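Local coordinates for uncharacterized protein (Nostoc punctiforme, PDB 2R3S), which is probably an S-adenosylmethionine-dependent O-methyltransferase that works as a dimer, though its substrate is not established, at residues K266-R278 / D299-S311. Residues are numbered along the deposited sequence; the frame is centred on the assembly and turned at random.
Sequences KVIVFDFIPNSDR and DAYTFAEYESMFS
Arg278 reaches back from the loop after strand 266-271 to meet Glu305 in the first turn of helix 303-311. Arg278 NH2 donates to the syn lone pair of Glu305 OE1 at 3.0 Å, while NH1 makes a weak bond to OE2. The carboxylate lies at the guanidinium edge but is turned 72° from its plane, so this two-bond salt bridge is twisted. A bend at chi3 (102°) turns the guanidinium so that Thr302 CG2 lies over the rim of one face. Asp299 OD2 adds charge alone, 3.5 Å from Arg278 NH2 and well out of plane; it also pairs with Arg57 of the second subunit. Glu305 OE1 turns its anti lone pair to Thr302 N (2.9 Å), and Glu305 N returns a weak bond to Thr302 OG1, completing a capping box. With an alanine at Glu305, Arg278 would probably lose both of its hydrogen bonds to the helix, though not the charge of Asp299, and Thr302 N its capping acceptor.

Further in, Ile273 CG2 packs against the backbone at Phe303 N, and CG1 meets the Tyr306 ring edge-on. One water accepts from Tyr301 N and also bonds Tyr306 OH; another joins Pro274 O to Phe303 N. Asp271 OD1 is hydrogen-bonded to His243 ND1 and also accepts from Phe272 N. Deeper still, Val269 CG2 touches the edge of the Phe310 ring at CZ (3.6 Å), with Val267 CG1 beside it. The axes of helix 303-311 and strand 266-271 run 151° apart in direction: a helix layered on the central sheet of a Rossmann-like methyltransferase domain.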
loop_
_atom_site.group_PDB
_atom_site.type_symbol
_atom_site.label_atom_id
_atom_site.label_comp_id
_atom_site.label_asym_id
_atom_site.label_seq_id
_atom_site.Cartn_x
_atom_site.Cartn_y
_atom_site.Cartn_z
ATOM N N LYS A 266 -1.730 40.626 5.895
ATOM C CA LYS A 266 -0.838 39.483 5.697
ATOM C C LYS A 266 -1.621 38.214 5.391
ATOM O O LYS A 266 -2.668 37.975 5.970
ATOM C CB LYS A 266 0.019 39.283 6.944
ATOM C CG LYS A 266 1.321 40.057 6.885
ATOM C CD LYS A 266 1.948 40.347 8.242
ATOM C CE LYS A 266 2.036 41.856 8.493
ATOM N NZ LYS A 266 2.663 42.208 9.804
ATOM N N VAL A 267 -1.105 37.401 4.476
ATOM C CA VAL A 267 -1.649 36.071 4.189
ATOM C C VAL A 267 -0.663 35.037 4.751
ATOM O O VAL A 267 0.538 35.161 4.531
ATOM C CB VAL A 267 -1.814 35.877 2.680
ATOM C CG1 VAL A 267 -2.401 34.505 2.346
ATOM C CG2 VAL A 267 -2.673 36.998 2.101
ATOM N N ILE A 268 -1.158 34.050 5.492
ATOM C CA ILE A 268 -0.358 32.876 5.887
ATOM C C ILE A 268 -0.863 31.626 5.161
ATOM O O ILE A 268 -2.017 31.211 5.336
ATOM C CB ILE A 268 -0.430 32.608 7.376
ATOM C CG1 ILE A 268 0.068 33.822 8.167
ATOM C CG2 ILE A 268 0.418 31.361 7.743
ATOM C CD1 ILE A 268 0.320 33.524 9.667
ATOM N N VAL A 269 -0.010 31.068 4.307
ATOM C CA VAL A 269 -0.280 29.790 3.637
ATOM C C VAL A 269 0.331 28.665 4.460
ATOM O O VAL A 269 1.470 28.757 4.890
ATOM C CB VAL A 269 0.249 29.779 2.188
ATOM C CG1 VAL A 269 0.022 28.422 1.522
ATOM C CG2 VAL A 269 -0.431 30.883 1.392
ATOM N N PHE A 270 -0.457 27.630 4.732
ATOM C CA PHE A 270 0.023 26.451 5.450
ATOM C C PHE A 270 -0.260 25.269 4.528
ATOM O O PHE A 270 -1.400 25.030 4.164
ATOM C CB PHE A 270 -0.663 26.310 6.808
ATOM C CG PHE A 270 -0.314 25.038 7.537
ATOM C CD1 PHE A 270 0.870 24.927 8.238
ATOM C CD2 PHE A 270 -1.180 23.946 7.533
ATOM C CE1 PHE A 270 1.191 23.734 8.916
ATOM C CE2 PHE A 270 -0.853 22.773 8.205
ATOM C CZ PHE A 270 0.329 22.678 8.891
ATOM N N ASP A 271 0.784 24.566 4.091
ATOM C CA ASP A 271 0.619 23.628 2.988
ATOM C C ASP A 271 1.838 22.712 2.878
ATOM O O ASP A 271 2.772 22.840 3.651
ATOM C CB ASP A 271 0.366 24.407 1.677
ATOM C CG ASP A 271 -0.671 23.736 0.759
ATOM O OD1 ASP A 271 -0.511 22.533 0.428
ATOM O OD2 ASP A 271 -1.638 24.436 0.347
ATOM N N PHE A 272 1.777 21.762 1.947
ATOM C CA PHE A 272 2.897 20.891 1.618
ATOM C C PHE A 272 3.721 21.595 0.559
ATOM O O PHE A 272 3.256 21.753 -0.578
ATOM C CB PHE A 272 2.410 19.561 1.021
ATOM C CG PHE A 272 1.738 18.670 2.001
ATOM C CD1 PHE A 272 2.474 17.972 2.932
ATOM C CD2 PHE A 272 0.364 18.529 2.002
ATOM C CE1 PHE A 272 1.846 17.139 3.852
ATOM C CE2 PHE A 272 -0.259 17.709 2.918
ATOM C CZ PHE A 272 0.492 17.015 3.847
ATOM N N ILE A 273 4.917 22.041 0.929
ATOM C CA ILE A 273 5.755 22.790 -0.007
ATOM C C ILE A 273 7.049 22.012 -0.224
ATOM O O ILE A 273 7.980 22.108 0.564
ATOM C CB ILE A 273 6.042 24.242 0.477
ATOM C CG1 ILE A 273 4.732 24.947 0.878
ATOM C CG2 ILE A 273 6.720 25.025 -0.636
ATOM C CD1 ILE A 273 4.933 26.256 1.661
ATOM N N PRO A 274 7.081 21.178 -1.255
ATOM C CA PRO A 274 8.315 20.482 -1.578
ATOM C C PRO A 274 9.455 21.404 -1.995
ATOM O O PRO A 274 9.211 22.505 -2.536
ATOM C CB PRO A 274 7.923 19.600 -2.758
ATOM C CG PRO A 274 6.661 20.136 -3.254
ATOM C CD PRO A 274 5.977 20.790 -2.133
ATOM N N ASN A 275 10.686 20.929 -1.772
ATOM C CA ASN A 275 11.873 21.569 -2.353
ATOM C C ASN A 275 11.772 21.584 -3.859
ATOM O O ASN A 275 10.960 20.861 -4.447
ATOM C CB ASN A 275 13.153 20.866 -1.906
ATOM C CG ASN A 275 13.339 20.907 -0.406
ATOM O OD1 ASN A 275 12.983 21.891 0.236
ATOM N ND2 ASN A 275 13.820 19.811 0.174
ATOM N N SER A 276 12.600 22.412 -4.486
ATOM C CA SER A 276 12.594 22.574 -5.941
ATOM C C SER A 276 12.856 21.290 -6.728
ATOM O O SER A 276 12.520 21.205 -7.909
ATOM C CB SER A 276 13.637 23.636 -6.322
ATOM O OG SER A 276 14.949 23.238 -5.930
ATOM N N ASP A 277 13.469 20.296 -6.085
ATOM C CA ASP A 277 13.714 18.975 -6.714
ATOM C C ASP A 277 12.415 18.197 -6.967
ATOM O O ASP A 277 12.372 17.296 -7.811
ATOM C CB ASP A 277 14.764 18.131 -5.929
ATOM C CG ASP A 277 14.373 17.859 -4.492
ATOM O OD1 ASP A 277 13.236 18.144 -4.089
ATOM O OD2 ASP A 277 15.214 17.347 -3.729
ATOM N N ARG A 278 11.368 18.586 -6.237
ATOM C CA ARG A 278 10.037 17.951 -6.252
ATOM C C ARG A 278 10.081 16.512 -5.780
ATOM O O ARG A 278 9.154 15.763 -6.068
ATOM C CB ARG A 278 9.362 18.018 -7.624
ATOM C CG ARG A 278 9.134 19.418 -8.161
ATOM C CD ARG A 278 8.123 19.373 -9.301
ATOM N NE ARG A 278 6.822 19.807 -8.831
ATOM C CZ ARG A 278 6.392 21.058 -8.865
ATOM N NH1 ARG A 278 7.145 22.014 -9.400
ATOM N NH2 ARG A 278 5.203 21.346 -8.385
ATOM N N ASP A 299 -1.858 20.369 -7.210
ATOM C CA ASP A 299 -0.428 20.016 -7.197
ATOM C C ASP A 299 0.134 20.364 -5.838
ATOM O O ASP A 299 -0.452 21.171 -5.110
ATOM C CB ASP A 299 0.306 20.825 -8.278
ATOM C CG ASP A 299 1.591 20.156 -8.804
ATOM O OD1 ASP A 299 2.107 19.163 -8.246
ATOM O OD2 ASP A 299 2.071 20.670 -9.821
ATOM N N ALA A 300 1.268 19.761 -5.485
ATOM C CA ALA A 300 2.037 20.200 -4.325
ATOM C C ALA A 300 3.050 21.204 -4.880
ATOM O O ALA A 300 4.038 20.830 -5.518
ATOM C CB ALA A 300 2.729 19.030 -3.632
ATOM N N TYR A 301 2.786 22.481 -4.642
ATOM C CA TYR A 301 3.538 23.559 -5.236
ATOM C C TYR A 301 4.768 23.923 -4.419
ATOM O O TYR A 301 4.732 23.961 -3.193
ATOM C CB TYR A 301 2.642 24.785 -5.380
ATOM C CG TYR A 301 1.551 24.635 -6.409
ATOM C CD1 TYR A 301 1.848 24.529 -7.757
ATOM C CD2 TYR A 301 0.215 24.627 -6.038
ATOM C CE1 TYR A 301 0.842 24.393 -8.700
ATOM C CE2 TYR A 301 -0.782 24.536 -6.976
ATOM C CZ TYR A 301 -0.467 24.398 -8.299
ATOM O OH TYR A 301 -1.463 24.269 -9.227
ATOM N N THR A 302 5.859 24.211 -5.121
ATOM C CA THR A 302 7.117 24.658 -4.485
ATOM C C THR A 302 7.037 26.139 -4.106
ATOM O O THR A 302 6.107 26.832 -4.529
ATOM C CB THR A 302 8.286 24.464 -5.432
ATOM O OG1 THR A 302 8.065 25.288 -6.578
ATOM C CG2 THR A 302 8.413 22.971 -5.869
ATOM N N PHE A 303 7.983 26.617 -3.287
ATOM C CA PHE A 303 7.984 28.010 -2.837
ATOM C C PHE A 303 8.121 28.955 -4.016
ATOM O O PHE A 303 7.355 29.874 -4.134
ATOM C CB PHE A 303 9.089 28.308 -1.837
ATOM C CG PHE A 303 9.215 29.772 -1.523
ATOM C CD1 PHE A 303 8.202 30.433 -0.849
ATOM C CD2 PHE A 303 10.310 30.504 -1.950
ATOM C CE1 PHE A 303 8.290 31.797 -0.570
ATOM C CE2 PHE A 303 10.408 31.864 -1.674
ATOM C CZ PHE A 303 9.391 32.511 -0.979
ATOM N N ALA A 304 9.101 28.713 -4.877
ATOM C CA ALA A 304 9.233 29.444 -6.120
ATOM C C ALA A 304 7.905 29.546 -6.891
ATOM O O ALA A 304 7.607 30.589 -7.456
ATOM C CB ALA A 304 10.304 28.784 -7.004
ATOM N N GLU A 305 7.117 28.467 -6.939
ATOM C CA GLU A 305 5.841 28.515 -7.645
ATOM C C GLU A 305 4.842 29.405 -6.919
ATOM O O GLU A 305 4.141 30.185 -7.552
ATOM C CB GLU A 305 5.259 27.132 -7.837
ATOM C CG GLU A 305 5.886 26.378 -8.986
ATOM C CD GLU A 305 5.447 24.923 -9.047
ATOM O OE1 GLU A 305 5.301 24.282 -7.992
ATOM O OE2 GLU A 305 5.254 24.402 -10.152
ATOM N N TYR A 306 4.798 29.302 -5.595
ATOM C CA TYR A 306 3.899 30.126 -4.789
ATOM C C TYR A 306 4.314 31.606 -4.737
ATOM O O TYR A 306 3.466 32.484 -4.716
ATOM C CB TYR A 306 3.814 29.601 -3.350
ATOM C CG TYR A 306 2.865 28.427 -3.130
ATOM C CD1 TYR A 306 1.618 28.398 -3.724
ATOM C CD2 TYR A 306 3.205 27.384 -2.272
ATOM C CE1 TYR A 306 0.745 27.350 -3.514
ATOM C CE2 TYR A 306 2.330 26.322 -2.054
ATOM C CZ TYR A 306 1.093 26.327 -2.676
ATOM O OH TYR A 306 0.210 25.310 -2.491
ATOM N N GLU A 307 5.614 31.859 -4.654
ATOM C CA GLU A 307 6.182 33.210 -4.699
ATOM C C GLU A 307 5.727 33.912 -5.969
ATOM O O GLU A 307 5.326 35.078 -5.938
ATOM C CB GLU A 307 7.709 33.121 -4.643
ATOM C CG GLU A 307 8.477 34.438 -4.646
ATOM C CD GLU A 307 9.956 34.220 -4.371
ATOM O OE1 GLU A 307 10.577 33.360 -5.058
ATOM O OE2 GLU A 307 10.488 34.893 -3.459
ATOM N N SER A 308 5.749 33.185 -7.077
ATOM C CA SER A 308 5.279 33.713 -8.358
ATOM C C SER A 308 3.762 33.979 -8.425
ATOM O O SER A 308 3.316 34.838 -9.180
ATOM C CB SER A 308 5.673 32.760 -9.472
ATOM O OG SER A 308 5.014 33.094 -10.668
HETATM N N MSE A 309 2.969 33.213 -7.678
HETATM C CA MSE A 309 1.527 33.415 -7.661
HETATM C C MSE A 309 1.201 34.665 -6.871
HETATM O O MSE A 309 0.391 35.485 -7.290
HETATM C CB MSE A 309 0.827 32.208 -7.052
HETATM C CG MSE A 309 0.907 30.986 -7.919
HETATM SE SE MSE A 309 -0.044 29.481 -7.108
HETATM C CE MSE A 309 1.400 28.117 -7.210
ATOM N N PHE A 310 1.845 34.813 -5.728
ATOM C CA PHE A 310 1.664 36.010 -4.929
ATOM C C PHE A 310 2.163 37.260 -5.660
ATOM O O PHE A 310 1.481 38.288 -5.663
ATOM C CB PHE A 310 2.345 35.860 -3.586
ATOM C CG PHE A 310 1.517 35.126 -2.574
ATOM C CD1 PHE A 310 0.424 35.741 -1.988
ATOM C CD2 PHE A 310 1.841 33.827 -2.193
ATOM C CE1 PHE A 310 -0.344 35.082 -1.037
ATOM C CE2 PHE A 310 1.081 33.152 -1.238
ATOM C CZ PHE A 310 -0.027 33.788 -0.662
ATOM N N SER A 311 3.339 37.166 -6.276
ATOM C CA SER A 311 3.872 38.249 -7.101
ATOM C C SER A 311 2.880 38.662 -8.170
ATOM O O SER A 311 2.568 39.832 -8.266
ATOM C CB SER A 311 5.206 37.862 -7.759
ATOM O OG SER A 311 5.578 38.811 -8.755
HETATM O O HOH W 1 1.620 22.940 -2.094
HETATM O O HOH W 2 10.290 24.926 -2.553
#